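Long-range contacts in polyhedrin (Simulium ubiquitum cypovirus, PDB 5A9A), which forms the crystalline matrix of the polyhedra, the microcrystalline occlusion bodies of this insect cypovirus, probably sheltering embedded virus particles: residues Glu122-Asp127 against Ser170-Phe175; Ile106-Asn111 against Leu160-Arg165; Arg65-Met70 against Glu101-Ile106; Arg35-Phe40 against Tyr47-Tyr52. All coordinates share one frame; numbering follows the deposited sequence.

Interaction 1: residues Glu122-Asp127 against Ser170-Phe175; sequences EVENED and SLKFKF
K172 lays its long chain across the carboxylate of E124, and the two side chains share one face of an antiparallel sheet with E122 and S170. Following K172 outward, CB lies 3.6 Å from E124 OE2 and also touches E124 CG; CG runs on with the chain extended, CD only grazes OE2, and a turn at chi3 (75°) brings CE back to 3.6 Å from that same oxygen. K172 NZ stops 4.2 Å from E124 OE2, too far for a salt bridge; its hydrogen bond goes to the carbonyl of A139, and W140 receives it in a cation-pi contact. E122, extended on the same face, is held through its carboxylate by the backbone N of G141 and by N130.

Beneath these side chains the strands pair in register. E122 N gives K172 O a bond of 2.8 Å, and K172 N answers to E122 O. At the other end S170 and E124 exchange the second pair of backbone bonds. Where the strand 120-124 gives way to a turn, S170 takes over with its side chain: OG donates to N125 O at 2.8 Å, placed there by a chi1 of 57° that sets it between the backbone N and the carbonyl carbon. N125 then closes an Asx turn, its OD1 accepting from D127 N at 3.0 Å.

The two buried acids come close, E122 OE1 lying 2.5 Å from E124 OE2, which implies that a proton is probably held between the two groups; the nearby ammonium group of K172 would ease any negative charge that remains.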
# COMPACT_ATOMS: atom_id res chain seq x y z
N GLU A 122 -16.36 -4.81 7.00
CA GLU A 122 -17.21 -3.69 7.34
C GLU A 122 -17.59 -2.86 6.12
O GLU A 122 -16.73 -2.44 5.34
CB GLU A 122 -16.52 -2.81 8.38
CG GLU A 122 -17.44 -1.78 9.02
CD GLU A 122 -16.89 -1.25 10.34
OE1 GLU A 122 -15.87 -0.54 10.32
OE2 GLU A 122 -17.48 -1.56 11.40
N VAL A 123 -18.89 -2.64 5.95
CA VAL A 123 -19.39 -1.75 4.92
C VAL A 123 -19.38 -0.34 5.48
O VAL A 123 -20.18 -0.00 6.35
CB VAL A 123 -20.81 -2.14 4.48
CG1 VAL A 123 -21.28 -1.24 3.35
CG2 VAL A 123 -20.84 -3.60 4.04
N GLU A 124 -18.46 0.48 4.98
CA GLU A 124 -18.25 1.81 5.51
C GLU A 124 -19.05 2.82 4.71
O GLU A 124 -19.62 2.48 3.68
CB GLU A 124 -16.76 2.16 5.45
CG GLU A 124 -15.84 1.06 5.95
CD GLU A 124 -15.94 0.86 7.46
OE1 GLU A 124 -16.78 1.52 8.10
OE2 GLU A 124 -15.16 0.04 7.99
N ASN A 125 -19.10 4.06 5.19
CA ASN A 125 -19.79 5.12 4.46
C ASN A 125 -18.88 5.70 3.38
O ASN A 125 -17.82 5.15 3.10
CB ASN A 125 -20.30 6.21 5.40
CG ASN A 125 -19.19 6.92 6.14
OD1 ASN A 125 -18.05 6.97 5.69
ND2 ASN A 125 -19.52 7.50 7.30
N GLU A 126 -19.30 6.81 2.78
CA GLU A 126 -18.61 7.35 1.62
C GLU A 126 -17.20 7.85 1.94
O GLU A 126 -16.38 8.02 1.03
CB GLU A 126 -19.43 8.47 0.97
CG GLU A 126 -19.66 9.69 1.86
CD GLU A 126 -20.89 9.55 2.74
OE1 GLU A 126 -21.42 8.43 2.87
OE2 GLU A 126 -21.33 10.58 3.29
N ASP A 127 -16.91 8.09 3.21
CA ASP A 127 -15.57 8.49 3.64
C ASP A 127 -14.80 7.31 4.22
O ASP A 127 -13.74 7.47 4.82
CB ASP A 127 -15.65 9.62 4.67
CG ASP A 127 -16.12 10.93 4.07
OD1 ASP A 127 -15.93 11.14 2.85
OD2 ASP A 127 -16.68 11.76 4.82
N SER A 170 -18.57 2.02 1.03
CA SER A 170 -17.27 1.50 0.65
C SER A 170 -16.97 0.27 1.51
O SER A 170 -17.89 -0.27 2.14
CB SER A 170 -16.19 2.58 0.82
OG SER A 170 -16.16 3.06 2.15
N LEU A 171 -15.72 -0.16 1.56
CA LEU A 171 -15.41 -1.45 2.19
C LEU A 171 -14.05 -1.47 2.88
O LEU A 171 -13.06 -0.96 2.35
CB LEU A 171 -15.47 -2.56 1.13
CG LEU A 171 -15.39 -4.00 1.63
CD1 LEU A 171 -16.68 -4.40 2.32
CD2 LEU A 171 -15.08 -4.94 0.48
N LYS A 172 -14.01 -2.06 4.07
CA LYS A 172 -12.76 -2.29 4.79
C LYS A 172 -12.80 -3.70 5.37
O LYS A 172 -13.84 -4.14 5.86
CB LYS A 172 -12.59 -1.26 5.91
CG LYS A 172 -11.17 -1.18 6.48
CD LYS A 172 -11.00 0.01 7.43
CE LYS A 172 -11.66 -0.25 8.78
NZ LYS A 172 -11.42 0.87 9.75
N PHE A 173 -11.69 -4.42 5.30
CA PHE A 173 -11.69 -5.83 5.72
C PHE A 173 -10.37 -6.30 6.33
O PHE A 173 -9.31 -5.72 6.08
CB PHE A 173 -12.05 -6.73 4.54
CG PHE A 173 -11.23 -6.47 3.31
CD1 PHE A 173 -10.02 -7.13 3.11
CD2 PHE A 173 -11.66 -5.58 2.35
CE1 PHE A 173 -9.26 -6.89 1.98
CE2 PHE A 173 -10.91 -5.33 1.21
CZ PHE A 173 -9.71 -5.99 1.03
N LYS A 174 -10.45 -7.38 7.10
CA LYS A 174 -9.29 -7.99 7.74
C LYS A 174 -9.50 -9.50 7.85
O LYS A 174 -10.47 -9.95 8.47
CB LYS A 174 -9.07 -7.40 9.13
CG LYS A 174 -7.79 -7.86 9.80
CD LYS A 174 -8.02 -8.31 11.23
CE LYS A 174 -8.43 -7.16 12.14
NZ LYS A 174 -8.20 -7.50 13.57
N PHE A 175 -8.60 -10.27 7.26
CA PHE A 175 -8.64 -11.73 7.36
C PHE A 175 -7.29 -12.25 7.85
O PHE A 175 -6.39 -12.47 7.04
CB PHE A 175 -8.98 -12.36 6.01
CG PHE A 175 -10.29 -11.88 5.43
CD1 PHE A 175 -11.48 -12.50 5.77
CD2 PHE A 175 -10.32 -10.82 4.54
CE1 PHE A 175 -12.68 -12.06 5.25
CE2 PHE A 175 -11.52 -10.38 4.01
CZ PHE A 175 -12.70 -11.00 4.36

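Interaction 2: residues Ile106-Asn111 against Leu160-Arg165; sequences IMISAN and LYIPLR
Two neighbouring strands of the larger antiparallel sheet, 105-111 and 157-163, meet here, with I106 facing I162, M107 facing Y161 and I108 facing L160. The first and last are hydrogen-bonded pairs. I106 and I162 exchange two short bonds, I106 N to I162 O and I162 N to I106 O, both 2.7 Å, while I108 and L160 do the same at slightly greater length. Between them, at the non-hydrogen-bonded pair, M107 CA comes within 3.2 Å of L160 O in a CA-H...O contact.

The aliphatic face carries I106, I108, L160 and I162. The branched CB atoms of I106 and I162 sit 4.0 Å apart, directly across the strand pair, and the CD1 methyls of I108 and I162 meet diagonally at 4.4 Å. I106 also reaches past the end of the paired region: its CG1, beside the backbone N and opposite the carbonyl carbon (chi1 -41°), lies 3.7 Å from L164 CD1, and its CD1 lies 3.9 Å from L164 CD2. L164 thus brings both methyls of its fork against a single isoleucine, although its own backbone has already left the strand.

M107 and Y161 occupy the other face. There M107 CG approaches the ring at Y161 CD2, 4.0 Å away, before the thioether bends off from the contact.

V121 of the second sheet packs against I108, L160 and I162, and L171 against I106. An aliphatic layer of this kind, pressed between two antiparallel sheets, is typical of the hydrophobic core of a beta sandwich.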
# COMPACT_ATOMS: atom_id res chain seq x y z
N ILE A 106 -21.89 -7.31 -2.94
CA ILE A 106 -20.53 -7.83 -2.81
C ILE A 106 -20.58 -9.28 -2.37
O ILE A 106 -21.40 -9.66 -1.53
CB ILE A 106 -19.72 -7.06 -1.75
CG1 ILE A 106 -20.00 -5.56 -1.82
CG2 ILE A 106 -18.23 -7.35 -1.91
CD1 ILE A 106 -19.41 -4.79 -0.66
N MET A 107 -19.71 -10.10 -2.94
CA MET A 107 -19.52 -11.46 -2.45
C MET A 107 -18.06 -11.64 -2.06
O MET A 107 -17.16 -11.24 -2.80
CB MET A 107 -19.91 -12.49 -3.52
CG MET A 107 -21.36 -12.40 -3.96
SD MET A 107 -21.80 -13.71 -5.12
CE MET A 107 -20.75 -13.30 -6.51
N ILE A 108 -17.83 -12.22 -0.89
CA ILE A 108 -16.47 -12.43 -0.42
C ILE A 108 -16.21 -13.90 -0.11
O ILE A 108 -16.85 -14.49 0.75
CB ILE A 108 -16.16 -11.59 0.84
CG1 ILE A 108 -16.42 -10.11 0.55
CG2 ILE A 108 -14.72 -11.80 1.27
CD1 ILE A 108 -16.12 -9.20 1.73
N SER A 109 -15.26 -14.47 -0.85
CA SER A 109 -14.82 -15.84 -0.62
C SER A 109 -13.49 -15.81 0.11
O SER A 109 -12.46 -15.44 -0.46
CB SER A 109 -14.67 -16.57 -1.96
OG SER A 109 -14.09 -17.84 -1.78
N ALA A 110 -13.51 -16.19 1.39
CA ALA A 110 -12.30 -16.19 2.20
C ALA A 110 -11.83 -17.62 2.43
O ALA A 110 -12.59 -18.46 2.90
CB ALA A 110 -12.55 -15.49 3.52
N ASN A 111 -10.57 -17.89 2.11
CA ASN A 111 -10.06 -19.26 2.13
C ASN A 111 -8.70 -19.39 2.79
O ASN A 111 -7.81 -18.56 2.57
CB ASN A 111 -9.98 -19.80 0.70
CG ASN A 111 -11.26 -19.61 -0.07
OD1 ASN A 111 -12.09 -20.52 -0.14
ND2 ASN A 111 -11.45 -18.42 -0.64
N LEU A 160 -19.42 -14.85 2.06
CA LEU A 160 -20.30 -13.81 2.57
C LEU A 160 -20.96 -13.02 1.44
O LEU A 160 -20.30 -12.62 0.48
CB LEU A 160 -19.53 -12.84 3.47
CG LEU A 160 -20.33 -11.71 4.10
CD1 LEU A 160 -21.28 -12.24 5.17
CD2 LEU A 160 -19.40 -10.67 4.70
N TYR A 161 -22.27 -12.80 1.56
CA TYR A 161 -23.00 -11.96 0.61
C TYR A 161 -23.39 -10.64 1.27
O TYR A 161 -23.92 -10.61 2.38
CB TYR A 161 -24.26 -12.68 0.12
CG TYR A 161 -25.09 -11.86 -0.84
CD1 TYR A 161 -26.09 -11.01 -0.38
CD2 TYR A 161 -24.87 -11.92 -2.21
CE1 TYR A 161 -26.85 -10.26 -1.25
CE2 TYR A 161 -25.62 -11.17 -3.09
CZ TYR A 161 -26.61 -10.34 -2.61
OH TYR A 161 -27.36 -9.59 -3.49
N ILE A 162 -23.12 -9.54 0.57
CA ILE A 162 -23.46 -8.22 1.08
C ILE A 162 -24.27 -7.45 0.04
O ILE A 162 -23.75 -7.09 -1.01
CB ILE A 162 -22.20 -7.39 1.41
CG1 ILE A 162 -21.32 -8.14 2.41
CG2 ILE A 162 -22.59 -6.03 1.95
CD1 ILE A 162 -20.05 -7.40 2.77
N PRO A 163 -25.55 -7.19 0.34
CA PRO A 163 -26.32 -6.35 -0.59
C PRO A 163 -25.94 -4.89 -0.43
O PRO A 163 -25.77 -4.41 0.69
CB PRO A 163 -27.76 -6.58 -0.15
CG PRO A 163 -27.66 -6.89 1.30
CD PRO A 163 -26.37 -7.63 1.49
N LEU A 164 -25.79 -4.19 -1.55
CA LEU A 164 -25.59 -2.75 -1.52
C LEU A 164 -26.87 -2.07 -2.01
O LEU A 164 -27.15 -2.06 -3.20
CB LEU A 164 -24.39 -2.35 -2.38
CG LEU A 164 -23.05 -2.98 -1.99
CD1 LEU A 164 -21.94 -2.59 -2.96
CD2 LEU A 164 -22.65 -2.61 -0.56
N ARG A 165 -27.63 -1.52 -1.07
CA ARG A 165 -28.93 -0.92 -1.38
C ARG A 165 -28.79 0.57 -1.61
O ARG A 165 -29.76 1.25 -1.95
CB ARG A 165 -29.91 -1.16 -0.23
CG ARG A 165 -30.19 -2.63 0.07
CD ARG A 165 -29.84 -2.94 1.51
NE ARG A 165 -30.33 -4.25 1.93
CZ ARG A 165 -29.95 -4.86 3.06
NH1 ARG A 165 -29.08 -4.28 3.86
NH2 ARG A 165 -30.45 -6.05 3.37

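Interaction 3: residues Arg65-Met70 against Glu101-Ile106; sequences RDMLYM and EYPVAI. With UTP (uridine 5'-triphosphate), chain B.
The touching parts of 65-70 and 101-106 run roughly against each other, their end-to-end directions 134° apart, and are tied where Y69 N donates to E101 O at 2.9 Å. This is a loop-to-loop contact at the edge of the UTP pocket, just before strand 105-111 begins. E101 carries it. Its extended side chain passes Y69 CB, and OE1 accepts from M70 N at 3.0 Å, the donor standing above the carboxylate plane; D71 N binds the same oxygen. The carboxylate is held by two successive backbone amides, while the backbone N of E101 makes a weak bond of 3.1 Å to O4 of the uracil. H79 and H96 are also hydrogen-bonded to UTP.

Away from the nucleotide the contact turns apolar. L68 CD2 comes 4.0 Å from Y102 CD2, the two side chains crossing at about a right angle. P103 CD presses on M67 O at 3.3 Å and also lies over one face of the neighbouring Y102 ring, offset toward its rim. M67, bent at chi2 (-73°) and again at chi3, crosses P103 at about a right angle, and its CE lies 3.7 Å from Y102 OH, a hydroxyl hydrogen-bonded to the carbonyl of E169.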
# COMPACT_ATOMS: atom_id res chain seq x y z
N ARG A 65 -14.50 5.42 -4.64
CA ARG A 65 -14.13 5.38 -6.05
C ARG A 65 -13.73 3.97 -6.47
O ARG A 65 -14.00 3.55 -7.60
CB ARG A 65 -12.97 6.34 -6.32
CG ARG A 65 -12.72 6.63 -7.79
CD ARG A 65 -13.83 7.48 -8.39
NE ARG A 65 -13.54 7.86 -9.76
CZ ARG A 65 -13.43 9.11 -10.21
NH1 ARG A 65 -13.62 10.14 -9.39
NH2 ARG A 65 -13.15 9.34 -11.48
N ASP A 66 -13.08 3.24 -5.57
CA ASP A 66 -12.61 1.89 -5.85
C ASP A 66 -13.76 0.92 -6.10
O ASP A 66 -13.54 -0.19 -6.60
CB ASP A 66 -11.76 1.37 -4.69
CG ASP A 66 -10.45 2.12 -4.54
OD1 ASP A 66 -9.92 2.60 -5.57
OD2 ASP A 66 -9.93 2.22 -3.41
N MET A 67 -14.98 1.33 -5.76
CA MET A 67 -16.14 0.45 -5.88
C MET A 67 -16.61 0.35 -7.33
O MET A 67 -17.26 -0.63 -7.70
CB MET A 67 -17.30 0.97 -5.02
CG MET A 67 -16.99 1.09 -3.53
SD MET A 67 -16.88 -0.48 -2.65
CE MET A 67 -18.61 -0.94 -2.52
N LEU A 68 -16.29 1.35 -8.14
CA LEU A 68 -16.86 1.46 -9.47
C LEU A 68 -16.35 0.39 -10.44
O LEU A 68 -15.25 -0.15 -10.30
CB LEU A 68 -16.61 2.85 -10.06
CG LEU A 68 -17.12 4.02 -9.21
CD1 LEU A 68 -16.97 5.33 -9.98
CD2 LEU A 68 -18.58 3.81 -8.80
N TYR A 69 -17.19 0.10 -11.44
CA TYR A 69 -16.97 -0.98 -12.39
C TYR A 69 -15.66 -0.85 -13.18
O TYR A 69 -14.85 -1.77 -13.20
CB TYR A 69 -18.15 -1.02 -13.36
CG TYR A 69 -18.19 -2.24 -14.25
CD1 TYR A 69 -18.18 -3.52 -13.73
CD2 TYR A 69 -18.27 -2.10 -15.63
CE1 TYR A 69 -18.24 -4.63 -14.55
CE2 TYR A 69 -18.32 -3.20 -16.46
CZ TYR A 69 -18.31 -4.47 -15.91
OH TYR A 69 -18.36 -5.57 -16.73
N MET A 70 -15.46 0.30 -13.82
CA MET A 70 -14.29 0.49 -14.68
C MET A 70 -13.66 1.86 -14.49
O MET A 70 -12.45 1.97 -14.28
CB MET A 70 -14.68 0.28 -16.15
CG MET A 70 -15.05 -1.15 -16.47
SD MET A 70 -14.90 -1.54 -18.22
CE MET A 70 -14.54 -3.29 -18.12
N GLU A 101 -22.48 2.34 -12.94
CA GLU A 101 -21.28 1.58 -12.62
C GLU A 101 -21.01 1.34 -11.13
O GLU A 101 -19.95 0.82 -10.77
CB GLU A 101 -20.04 2.25 -13.22
CG GLU A 101 -19.93 2.10 -14.73
CD GLU A 101 -18.51 2.28 -15.22
OE1 GLU A 101 -17.59 2.30 -14.38
OE2 GLU A 101 -18.32 2.39 -16.45
N TYR A 102 -21.95 1.71 -10.26
CA TYR A 102 -21.79 1.40 -8.85
C TYR A 102 -22.45 0.05 -8.58
O TYR A 102 -23.56 -0.20 -9.02
CB TYR A 102 -22.38 2.48 -7.96
CG TYR A 102 -22.10 2.25 -6.49
CD1 TYR A 102 -22.87 1.37 -5.75
CD2 TYR A 102 -21.05 2.90 -5.85
CE1 TYR A 102 -22.60 1.15 -4.42
CE2 TYR A 102 -20.78 2.69 -4.52
CZ TYR A 102 -21.56 1.80 -3.80
OH TYR A 102 -21.32 1.58 -2.47
N PRO A 103 -21.75 -0.84 -7.85
CA PRO A 103 -22.22 -2.22 -7.70
C PRO A 103 -23.51 -2.35 -6.89
O PRO A 103 -23.87 -1.43 -6.16
CB PRO A 103 -21.06 -2.90 -6.97
CG PRO A 103 -20.40 -1.81 -6.21
CD PRO A 103 -20.51 -0.59 -7.09
N VAL A 104 -24.18 -3.48 -7.03
CA VAL A 104 -25.43 -3.74 -6.32
C VAL A 104 -25.23 -4.72 -5.17
O VAL A 104 -26.12 -4.89 -4.34
CB VAL A 104 -26.51 -4.30 -7.26
CG1 VAL A 104 -27.01 -3.23 -8.22
CG2 VAL A 104 -25.99 -5.52 -8.03
N ALA A 105 -24.07 -5.36 -5.12
CA ALA A 105 -23.79 -6.34 -4.08
C ALA A 105 -22.32 -6.74 -4.06
O ALA A 105 -21.60 -6.53 -5.04
CB ALA A 105 -24.66 -7.58 -4.28
N ILE A 106 -21.89 -7.31 -2.94
CA ILE A 106 -20.53 -7.83 -2.81
C ILE A 106 -20.58 -9.28 -2.37
O ILE A 106 -21.40 -9.66 -1.53
CB ILE A 106 -19.72 -7.06 -1.75
CG1 ILE A 106 -20.00 -5.56 -1.82
CG2 ILE A 106 -18.23 -7.35 -1.91
CD1 ILE A 106 -19.41 -4.79 -0.66
PA UTP B . -25.94 10.25 -21.89
O1A UTP B . -27.22 10.55 -21.16
O2A UTP B . -25.89 9.14 -22.90
O3A UTP B . -25.41 11.60 -22.58
O5' UTP B . -24.80 9.95 -20.79
PB UTP B . -25.64 13.05 -21.92
O1B UTP B . -24.59 13.98 -22.48
O2B UTP B . -27.10 13.40 -22.05
O3B UTP B . -25.31 12.83 -20.36
PG UTP B . -26.12 13.61 -19.21
O1G UTP B . -26.93 14.63 -19.97
O2G UTP B . -25.06 14.20 -18.33
O3G UTP B . -26.92 12.51 -18.56
C5' UTP B . -24.25 8.64 -20.65
C4' UTP B . -25.03 7.87 -19.60
O4' UTP B . -24.21 6.92 -18.92
C1' UTP B . -24.76 6.71 -17.62
C2' UTP B . -25.38 8.04 -17.21
O2' UTP B . -26.63 7.86 -16.53
C3' UTP B . -25.60 8.78 -18.52
O3' UTP B . -26.99 9.01 -18.74
N1 UTP B . -23.74 6.23 -16.68
C6 UTP B . -22.61 5.70 -17.15
C2 UTP B . -23.97 6.29 -15.29
O2 UTP B . -25.03 6.77 -14.85
N3 UTP B . -23.04 5.83 -14.44
C4 UTP B . -21.90 5.30 -14.89
O4 UTP B . -21.04 4.88 -14.08
C5 UTP B . -21.66 5.23 -16.26

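Interaction 4: residues Arg35-Phe40 against Tyr47-Tyr52; sequences RVAIIF and YRLIDY
Y47 opens the second strand against I39 and F40: its CD2 lies 3.9 Å from I39 CG2, and its CA approaches F40 O. R48 follows, paired with F40 through two backbone bonds. Its side chain runs beside the phenyl group and points the same way, with guanidinium and ring planes 28° apart and R48 NH2 3.7 Å from F40 CD2. The guanidinium is hydrogen-bonded to D66 and Y42.

L49 returns to the face of I39 and A37. Its CD1 meets I39 CG1 at 3.7 Å, while the other methyl reaches A37 CB. I50 exchanges backbone bonds with I38 and sends CD1 to the edge of the F40 ring, 3.8 Å from CE2.

At D51, R35 grips the carboxylate side-on in a salt bridge, one nitrogen to each oxygen. R35 NE donates to D51 OD1 at 2.9 Å, almost straight at 174°, and R35 NH2 reaches D51 OD2 at 2.7 Å from above the carboxylate plane. The extended arginine, its CG opposite the backbone N (chi1 -166°), reaches across to the neighbouring strand; its NH2 also forms a salt bridge with D127 of a neighbouring subunit, so the buried pair is shared across an interface. Y52 ends the walk, its CE1 3.7 Å from I38 CG1 and its backbone bonded both ways to V36. Two adjacent antiparallel strands joined by a short connection, in continuous register from V36-Y52 to F40-R48, are typical of a beta hairpin.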
# COMPACT_ATOMS: atom_id res chain seq x y z
N ARG A 35 -6.08 -16.95 0.82
CA ARG A 35 -6.58 -16.37 -0.42
C ARG A 35 -8.02 -15.89 -0.30
O ARG A 35 -8.91 -16.63 0.12
CB ARG A 35 -6.44 -17.39 -1.56
CG ARG A 35 -6.61 -16.78 -2.95
CD ARG A 35 -6.02 -17.68 -4.03
NE ARG A 35 -6.06 -17.05 -5.35
CZ ARG A 35 -5.79 -17.67 -6.49
NH1 ARG A 35 -5.46 -18.96 -6.49
NH2 ARG A 35 -5.85 -17.01 -7.64
N VAL A 36 -8.23 -14.63 -0.67
CA VAL A 36 -9.54 -14.00 -0.58
C VAL A 36 -9.94 -13.41 -1.92
O VAL A 36 -9.15 -12.71 -2.56
CB VAL A 36 -9.54 -12.86 0.47
CG1 VAL A 36 -10.78 -11.99 0.32
CG2 VAL A 36 -9.44 -13.43 1.88
N ALA A 37 -11.16 -13.71 -2.36
CA ALA A 37 -11.71 -13.09 -3.56
C ALA A 37 -12.84 -12.13 -3.20
O ALA A 37 -13.86 -12.55 -2.64
CB ALA A 37 -12.20 -14.15 -4.53
N ILE A 38 -12.64 -10.85 -3.48
CA ILE A 38 -13.70 -9.86 -3.36
C ILE A 38 -14.39 -9.75 -4.71
O ILE A 38 -13.75 -9.42 -5.71
CB ILE A 38 -13.16 -8.47 -2.98
CG1 ILE A 38 -12.22 -8.56 -1.77
CG2 ILE A 38 -14.31 -7.52 -2.70
CD1 ILE A 38 -12.88 -9.01 -0.49
N ILE A 39 -15.69 -10.03 -4.74
CA ILE A 39 -16.44 -10.03 -5.99
C ILE A 39 -17.60 -9.05 -5.94
O ILE A 39 -18.50 -9.18 -5.10
CB ILE A 39 -17.00 -11.43 -6.30
CG1 ILE A 39 -15.91 -12.49 -6.11
CG2 ILE A 39 -17.57 -11.47 -7.71
CD1 ILE A 39 -16.44 -13.90 -6.09
N PHE A 40 -17.58 -8.06 -6.83
CA PHE A 40 -18.68 -7.11 -6.93
C PHE A 40 -19.64 -7.51 -8.04
O PHE A 40 -19.21 -8.00 -9.09
CB PHE A 40 -18.14 -5.70 -7.20
CG PHE A 40 -17.33 -5.13 -6.08
CD1 PHE A 40 -17.94 -4.46 -5.03
CD2 PHE A 40 -15.95 -5.26 -6.07
CE1 PHE A 40 -17.18 -3.93 -3.99
CE2 PHE A 40 -15.19 -4.74 -5.04
CZ PHE A 40 -15.81 -4.07 -4.00
N TYR A 47 -19.62 -9.37 -13.25
CA TYR A 47 -18.82 -9.34 -12.04
C TYR A 47 -17.45 -8.71 -12.23
O TYR A 47 -16.89 -8.73 -13.33
CB TYR A 47 -18.64 -10.77 -11.52
CG TYR A 47 -19.94 -11.52 -11.36
CD1 TYR A 47 -20.49 -12.22 -12.42
CD2 TYR A 47 -20.62 -11.51 -10.15
CE1 TYR A 47 -21.68 -12.90 -12.28
CE2 TYR A 47 -21.81 -12.19 -10.00
CZ TYR A 47 -22.34 -12.88 -11.07
OH TYR A 47 -23.53 -13.56 -10.93
N ARG A 48 -16.92 -8.14 -11.15
CA ARG A 48 -15.54 -7.71 -11.10
C ARG A 48 -14.90 -8.36 -9.88
O ARG A 48 -15.35 -8.14 -8.76
CB ARG A 48 -15.44 -6.19 -11.01
CG ARG A 48 -14.02 -5.65 -11.12
CD ARG A 48 -14.00 -4.13 -11.07
NE ARG A 48 -14.53 -3.62 -9.81
CZ ARG A 48 -13.88 -2.80 -9.00
NH1 ARG A 48 -12.66 -2.35 -9.30
NH2 ARG A 48 -14.46 -2.39 -7.87
N LEU A 49 -13.87 -9.16 -10.11
CA LEU A 49 -13.28 -9.97 -9.05
C LEU A 49 -11.86 -9.54 -8.74
O LEU A 49 -11.01 -9.44 -9.63
CB LEU A 49 -13.30 -11.45 -9.46
CG LEU A 49 -12.88 -12.47 -8.40
CD1 LEU A 49 -13.53 -13.82 -8.68
CD2 LEU A 49 -11.36 -12.61 -8.34
N ILE A 50 -11.59 -9.28 -7.46
CA ILE A 50 -10.26 -8.89 -7.02
C ILE A 50 -9.67 -9.97 -6.13
O ILE A 50 -10.20 -10.27 -5.06
CB ILE A 50 -10.26 -7.54 -6.30
CG1 ILE A 50 -10.92 -6.48 -7.18
CG2 ILE A 50 -8.84 -7.13 -5.94
CD1 ILE A 50 -12.42 -6.39 -7.03
N ASP A 51 -8.55 -10.53 -6.57
CA ASP A 51 -7.94 -11.69 -5.94
C ASP A 51 -6.78 -11.29 -5.04
O ASP A 51 -5.80 -10.70 -5.50
CB ASP A 51 -7.48 -12.66 -7.03
CG ASP A 51 -6.67 -13.83 -6.48
OD1 ASP A 51 -6.92 -14.24 -5.33
OD2 ASP A 51 -5.78 -14.33 -7.20
N TYR A 52 -6.89 -11.62 -3.75
CA TYR A 52 -5.86 -11.29 -2.77
C TYR A 52 -5.18 -12.54 -2.25
O TYR A 52 -5.81 -13.59 -2.11
CB TYR A 52 -6.47 -10.57 -1.56
CG TYR A 52 -6.97 -9.16 -1.79
CD1 TYR A 52 -8.25 -8.92 -2.27
CD2 TYR A 52 -6.18 -8.06 -1.48
CE1 TYR A 52 -8.72 -7.64 -2.47
CE2 TYR A 52 -6.63 -6.77 -1.68
CZ TYR A 52 -7.90 -6.56 -2.17
OH TYR A 52 -8.36 -5.28 -2.36

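How the interactions relate
Interactions 2 and 4 belong to one sheet: strand 105-111 lies between 157-163 and 34-41, with M107 N 2.6 Å from I39 O in a probable hydrogen bond. Interaction 1 comes from the second sheet and packs against both, V123 CG2 lying 3.6 Å from I162 CG2 and F175 CD2 3.8 Å from V36 CG2. Interaction 3 shares I106 with interaction 2 and leads from this core to UTP. R48 of interaction 4 touches the same loop, R48 NH2 lying 2.7 Å from D66 O in a probable hydrogen bond. The nucleotide is touched directly through E101 of interaction 3; the side chains of R48 and L164 remain about 12 and 13 Å from it.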